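Probable fumarate reductase Ifc3 (Shewanella frigidimarina, PDB 1QO8) catalyses the essentially one-way reduction of fumarate to succinate in vitro, using one FAD and four covalently bound c-type hemes per subunit. Local coordinates at residues Y311-E316 and S330-T335. Residues are numbered along the deposited sequence; the frame is centred on the assembly and turned at random.
With FAD (flavin-adenine dinucleotide), chain G.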
ATOM      1  N   TYR A 311     -11.150  -0.002   6.537  1.00 36.21           N
ATOM      2  CA  TYR A 311     -11.311   0.704   5.274  1.00 32.96           C
ATOM      3  C   TYR A 311     -12.073  -0.207   4.301  1.00 33.50           C
ATOM      4  O   TYR A 311     -12.260   0.124   3.106  1.00 34.41           O
ATOM      5  CB  TYR A 311     -10.024   1.199   4.638  1.00 32.11           C
ATOM      6  CG  TYR A 311      -8.907   0.263   4.220  1.00 33.38           C
ATOM      7  CD1 TYR A 311      -8.988  -0.337   2.942  1.00 34.83           C
ATOM      8  CD2 TYR A 311      -7.833  -0.078   5.006  1.00 33.16           C
ATOM      9  CE1 TYR A 311      -8.038  -1.248   2.510  1.00 34.48           C
ATOM     10  CE2 TYR A 311      -6.828  -0.940   4.552  1.00 34.25           C
ATOM     11  CZ  TYR A 311      -6.945  -1.514   3.291  1.00 34.14           C
ATOM     12  OH  TYR A 311      -5.990  -2.357   2.781  1.00 34.61           O
ATOM     13  N   GLY A 312     -12.871  -1.154   4.846  1.00 36.09           N
ATOM     14  CA  GLY A 312     -13.449  -2.146   3.881  1.00 36.46           C
ATOM     15  C   GLY A 312     -14.529  -1.588   3.042  1.00 39.69           C
ATOM     16  O   GLY A 312     -14.846  -2.204   1.993  1.00 42.36           O
ATOM     17  N   MET A 313     -15.165  -0.435   3.364  1.00 36.47           N
ATOM     18  CA  MET A 313     -16.181   0.114   2.452  1.00 34.96           C
ATOM     19  C   MET A 313     -15.618   1.261   1.610  1.00 37.71           C
ATOM     20  O   MET A 313     -16.307   1.910   0.808  1.00 37.34           O
ATOM     21  CB  MET A 313     -17.350   0.687   3.283  1.00 38.20           C
ATOM     22  CG  MET A 313     -17.946  -0.403   4.221  1.00 38.47           C
ATOM     23  SD  MET A 313     -18.993  -1.416   3.166  1.00 38.62           S
ATOM     24  CE  MET A 313     -20.513  -0.542   2.852  1.00 38.37           C
ATOM     25  N   ASN A 314     -14.298   1.461   1.673  1.00 38.31           N
ATOM     26  CA  ASN A 314     -13.741   2.517   0.773  1.00 39.38           C
ATOM     27  C   ASN A 314     -13.354   1.774  -0.485  1.00 39.25           C
ATOM     28  O   ASN A 314     -12.338   1.063  -0.548  1.00 37.78           O
ATOM     29  CB  ASN A 314     -12.499   3.164   1.481  1.00 37.00           C
ATOM     30  CG  ASN A 314     -11.996   4.385   0.694  1.00 40.23           C
ATOM     31  OD1 ASN A 314     -11.813   5.514   1.217  1.00 40.60           O
ATOM     32  ND2 ASN A 314     -11.886   4.193  -0.596  1.00 33.04           N
ATOM     33  N   LYS A 315     -14.109   1.930  -1.542  1.00 40.47           N
ATOM     34  CA  LYS A 315     -13.914   1.306  -2.827  1.00 41.48           C
ATOM     35  C   LYS A 315     -12.603   1.681  -3.547  1.00 41.88           C
ATOM     36  O   LYS A 315     -12.045   0.811  -4.262  1.00 40.62           O
ATOM     37  CB  LYS A 315     -15.089   1.701  -3.749  1.00 43.98           C
ATOM     38  CG  LYS A 315     -16.366   0.867  -3.289  1.00 46.96           C
ATOM     39  CD  LYS A 315     -17.467   1.243  -4.283  1.00 50.80           C
ATOM     40  CE  LYS A 315     -18.670   0.317  -4.288  1.00 56.57           C
ATOM     41  NZ  LYS A 315     -19.629   0.607  -3.183  1.00 60.92           N
ATOM     42  N   GLU A 316     -12.156   2.909  -3.367  1.00 39.34           N
ATOM     43  CA  GLU A 316     -10.899   3.314  -4.038  1.00 42.77           C
ATOM     44  C   GLU A 316      -9.728   2.693  -3.306  1.00 38.67           C
ATOM     45  O   GLU A 316      -8.809   2.191  -3.969  1.00 38.48           O
ATOM     46  CB  GLU A 316     -10.734   4.872  -4.025  1.00 44.90           C
ATOM     47  CG  GLU A 316      -9.313   5.177  -4.509  1.00 53.42           C
ATOM     48  CD  GLU A 316      -8.897   6.619  -4.696  1.00 56.84           C
ATOM     49  OE1 GLU A 316      -9.799   7.460  -4.869  1.00 58.45           O
ATOM     50  OE2 GLU A 316      -7.672   6.866  -4.666  1.00 59.69           O
ATOM     51  N   SER A 330     -19.530  -6.347   1.227  1.00 34.06           N
ATOM     52  CA  SER A 330     -18.740  -6.198   2.455  1.00 36.17           C
ATOM     53  C   SER A 330     -19.762  -6.516   3.513  1.00 35.67           C
ATOM     54  O   SER A 330     -20.937  -6.222   3.235  1.00 39.55           O
ATOM     55  CB  SER A 330     -18.300  -4.671   2.652  1.00 30.38           C
ATOM     56  OG  SER A 330     -17.750  -4.709   4.040  1.00 33.15           O
ATOM     57  N   SER A 331     -19.419  -6.968   4.675  1.00 36.48           N
ATOM     58  CA  SER A 331     -20.385  -7.103   5.720  1.00 38.45           C
ATOM     59  C   SER A 331     -20.408  -5.836   6.608  1.00 38.48           C
ATOM     60  O   SER A 331     -20.939  -5.954   7.675  1.00 37.81           O
ATOM     61  CB  SER A 331     -19.776  -8.253   6.539  1.00 36.17           C
ATOM     62  OG  SER A 331     -18.505  -7.657   6.840  1.00 37.69           O
ATOM     63  N   ASN A 332     -19.569  -4.826   6.353  1.00 38.87           N
ATOM     64  CA  ASN A 332     -19.319  -3.735   7.269  1.00 38.50           C
ATOM     65  C   ASN A 332     -20.466  -2.755   7.429  1.00 35.53           C
ATOM     66  O   ASN A 332     -21.198  -2.509   6.489  1.00 33.08           O
ATOM     67  CB  ASN A 332     -18.129  -2.859   6.775  1.00 36.39           C
ATOM     68  CG  ASN A 332     -16.823  -3.644   6.973  1.00 39.37           C
ATOM     69  OD1 ASN A 332     -15.815  -3.004   7.215  1.00 36.31           O
ATOM     70  ND2 ASN A 332     -16.908  -4.985   7.044  1.00 36.14           N
ATOM     71  N   ASN A 333     -20.430  -2.002   8.536  1.00 38.94           N
ATOM     72  CA  ASN A 333     -21.235  -0.747   8.504  1.00 37.93           C
ATOM     73  C   ASN A 333     -20.638   0.228   7.493  1.00 40.90           C
ATOM     74  O   ASN A 333     -19.412   0.209   7.173  1.00 36.80           O
ATOM     75  CB  ASN A 333     -21.131  -0.199   9.924  1.00 37.70           C
ATOM     76  CG  ASN A 333     -22.117   0.916  10.226  1.00 37.01           C
ATOM     77  OD1 ASN A 333     -22.728   1.448   9.258  1.00 36.64           O
ATOM     78  ND2 ASN A 333     -22.301   1.066  11.523  1.00 33.42           N
ATOM     79  N   ILE A 334     -21.425   1.141   6.924  1.00 39.86           N
ATOM     80  CA  ILE A 334     -21.054   2.128   5.959  1.00 41.69           C
ATOM     81  C   ILE A 334     -20.125   3.232   6.534  1.00 40.32           C
ATOM     82  O   ILE A 334     -19.451   3.888   5.752  1.00 38.57           O
ATOM     83  CB  ILE A 334     -22.288   2.832   5.334  1.00 44.22           C
ATOM     84  CG1 ILE A 334     -23.072   3.521   6.465  1.00 44.28           C
ATOM     85  CG2 ILE A 334     -23.130   1.754   4.599  1.00 44.98           C
ATOM     86  CD1 ILE A 334     -24.180   4.419   5.950  1.00 46.37           C
ATOM     87  N   THR A 335     -19.765   3.222   7.786  1.00 39.12           N
ATOM     88  CA  THR A 335     -18.798   4.088   8.412  1.00 39.48           C
ATOM     89  C   THR A 335     -17.347   3.731   8.118  1.00 40.02           C
ATOM     90  O   THR A 335     -16.455   4.586   8.311  1.00 37.05           O
ATOM     91  CB  THR A 335     -18.970   4.023   9.957  1.00 38.77           C
ATOM     92  OG1 THR A 335     -18.800   2.657  10.306  1.00 36.22           O
ATOM     93  CG2 THR A 335     -20.330   4.552  10.376  1.00 39.36           C
TER
HETATM   94  PA  FAD G 605     -15.421   0.658  14.514  1.00 37.10           P
HETATM   95  O1A FAD G 605     -16.261  -0.091  15.501  1.00 36.29           O
HETATM   96  O2A FAD G 605     -15.700   0.616  13.188  1.00 34.89           O
HETATM   97  O5B FAD G 605     -15.856   2.140  14.803  1.00 38.68           O
HETATM   98  C5B FAD G 605     -15.169   3.317  14.210  1.00 37.74           C
HETATM   99  C4B FAD G 605     -16.047   4.623  14.553  1.00 37.13           C
HETATM  100  O4B FAD G 605     -15.260   5.741  13.911  1.00 36.70           O
HETATM  101  C3B FAD G 605     -17.389   4.631  13.749  1.00 36.57           C
HETATM  102  O3B FAD G 605     -18.567   4.670  14.420  1.00 34.67           O
HETATM  103  C2B FAD G 605     -17.126   5.588  12.530  1.00 37.21           C
HETATM  104  O2B FAD G 605     -18.291   6.307  12.054  1.00 40.43           O
HETATM  105  C1B FAD G 605     -16.250   6.582  13.196  1.00 36.52           C
HETATM  106  N9A FAD G 605     -15.402   7.327  12.256  1.00 40.56           N
HETATM  107  C8A FAD G 605     -14.792   6.878  11.111  1.00 37.92           C
HETATM  108  N7A FAD G 605     -14.209   7.840  10.451  1.00 38.16           N
HETATM  109  C5A FAD G 605     -14.433   8.997  11.190  1.00 37.60           C
HETATM  110  C6A FAD G 605     -14.126  10.406  10.955  1.00 38.01           C
HETATM  111  N6A FAD G 605     -13.468  10.847   9.919  1.00 38.15           N
HETATM  112  N1A FAD G 605     -14.513  11.236  11.955  1.00 37.75           N
HETATM  113  C2A FAD G 605     -15.280  10.836  13.025  1.00 39.56           C
HETATM  114  N3A FAD G 605     -15.625   9.559  13.305  1.00 38.68           N
HETATM  115  C4A FAD G 605     -15.191   8.713  12.332  1.00 38.96           C
HETATM  116  N1  FAD G 605     -14.107  -9.213  15.460  1.00 45.98           N
HETATM  117  C2  FAD G 605     -13.961  -9.941  16.534  1.00 47.89           C
HETATM  118  O2  FAD G 605     -12.983 -10.086  17.191  1.00 45.75           O
HETATM  119  N3  FAD G 605     -15.032 -10.703  17.093  1.00 52.54           N
HETATM  120  C4  FAD G 605     -16.247 -10.605  16.423  1.00 53.17           C
HETATM  121  O4  FAD G 605     -17.178 -11.254  16.805  1.00 56.32           O
HETATM  122  C4X FAD G 605     -16.362  -9.833  15.188  1.00 48.56           C
HETATM  123  N5  FAD G 605     -17.524  -9.802  14.518  1.00 46.53           N
HETATM  124  C5X FAD G 605     -17.671  -9.027  13.417  1.00 44.72           C
HETATM  125  C6  FAD G 605     -18.917  -9.029  12.774  1.00 43.24           C
HETATM  126  C7  FAD G 605     -19.101  -8.248  11.660  1.00 45.29           C
HETATM  127  C7M FAD G 605     -20.399  -8.191  10.919  1.00 43.57           C
HETATM  128  C8  FAD G 605     -18.010  -7.417  11.215  1.00 44.00           C
HETATM  129  C8M FAD G 605     -18.221  -6.506  10.044  1.00 44.80           C
HETATM  130  C9  FAD G 605     -16.801  -7.390  11.860  1.00 40.94           C
HETATM  131  C9A FAD G 605     -16.588  -8.178  12.967  1.00 42.13           C
HETATM  132  N10 FAD G 605     -15.382  -8.261  13.691  1.00 41.14           N
HETATM  133  C10 FAD G 605     -15.238  -9.051  14.766  1.00 44.56           C
HETATM  134  C1' FAD G 605     -14.354  -7.182  13.542  1.00 43.11           C
HETATM  135  C2' FAD G 605     -14.455  -6.186  14.746  1.00 41.42           C
HETATM  136  O2' FAD G 605     -15.910  -6.078  14.903  1.00 42.40           O
HETATM  137  C3' FAD G 605     -14.032  -4.810  14.175  1.00 39.59           C
HETATM  138  O3' FAD G 605     -12.689  -4.860  13.677  1.00 42.08           O
HETATM  139  C4' FAD G 605     -13.778  -3.879  15.407  1.00 41.19           C
HETATM  140  O4' FAD G 605     -15.107  -3.709  15.987  1.00 37.41           O
HETATM  141  C5' FAD G 605     -13.346  -2.491  14.811  1.00 36.37           C
HETATM  142  O5' FAD G 605     -13.515  -1.524  16.027  1.00 41.82           O
HETATM  143  P   FAD G 605     -13.068  -0.051  15.971  1.00 38.53           P
HETATM  144  O1P FAD G 605     -13.368   0.484  17.352  1.00 38.39           O
HETATM  145  O2P FAD G 605     -11.761  -0.119  15.489  1.00 38.75           O
HETATM  146  O3P FAD G 605     -13.853   0.494  14.882  1.00 35.93           O
HETATM  147  O   HOH W   1     -13.196  -2.489   7.191  1.00 41.71           O
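M313 packs against S330, N332, N333 and I334, meeting mainly side-chain atoms and the carbonyl oxygen of N333. The bond to its CB is directed at 330-335, and CG, standing anti to the carbonyl carbon (chi1 -57°), meets two neighbours: it is 3.5 Å from CB of N332 and 3.4 Å from O of N333. The chain then bends at chi2, which brings SD to 3.4 Å from CB of S330, with the serine OG slightly farther off. A second bend at chi3 carries CE on to I334, where it rests 3.9 Å from CG2. M313 and N332 run past each other in opposite directions; CB of the asparagine makes the contact, while its OD1 is held by a water. With CG, SD and CE gone, as in an alanine, a gap would probably open beside S330 and N332, and the apolar contact with CG2 of I334 would be lost.

Polar linkage between the segments runs through that one water: it accepts from N of G312 at 2.7 Å and donates to OD1 of N332 at 2.7 Å. Within the loop, a chi1 of 170° turns OG of S330 to N of N332, from which it accepts at 2.9 Å and 165°, an ST turn; the same OG is hydrogen-bonded to O of I498 as well. ND2 of N332 hydrogen-bonds O of H499, while N of N333 hydrogen-bonds OD1 of the FAD-binding N159.

Beyond this packing, S331 and N332 reach the flavin methyl C8M, T335 meets the adenosine ribose of FAD at O2B and C2B, and N333 touches a heme. The 311-314 type I turn, with N314 as N-cap of helix 315-321, thus backs a cofactor-lining loop in the FAD-binding domain of the FAD-dependent oxidoreductase 2 family, FRD/SDH subfamily.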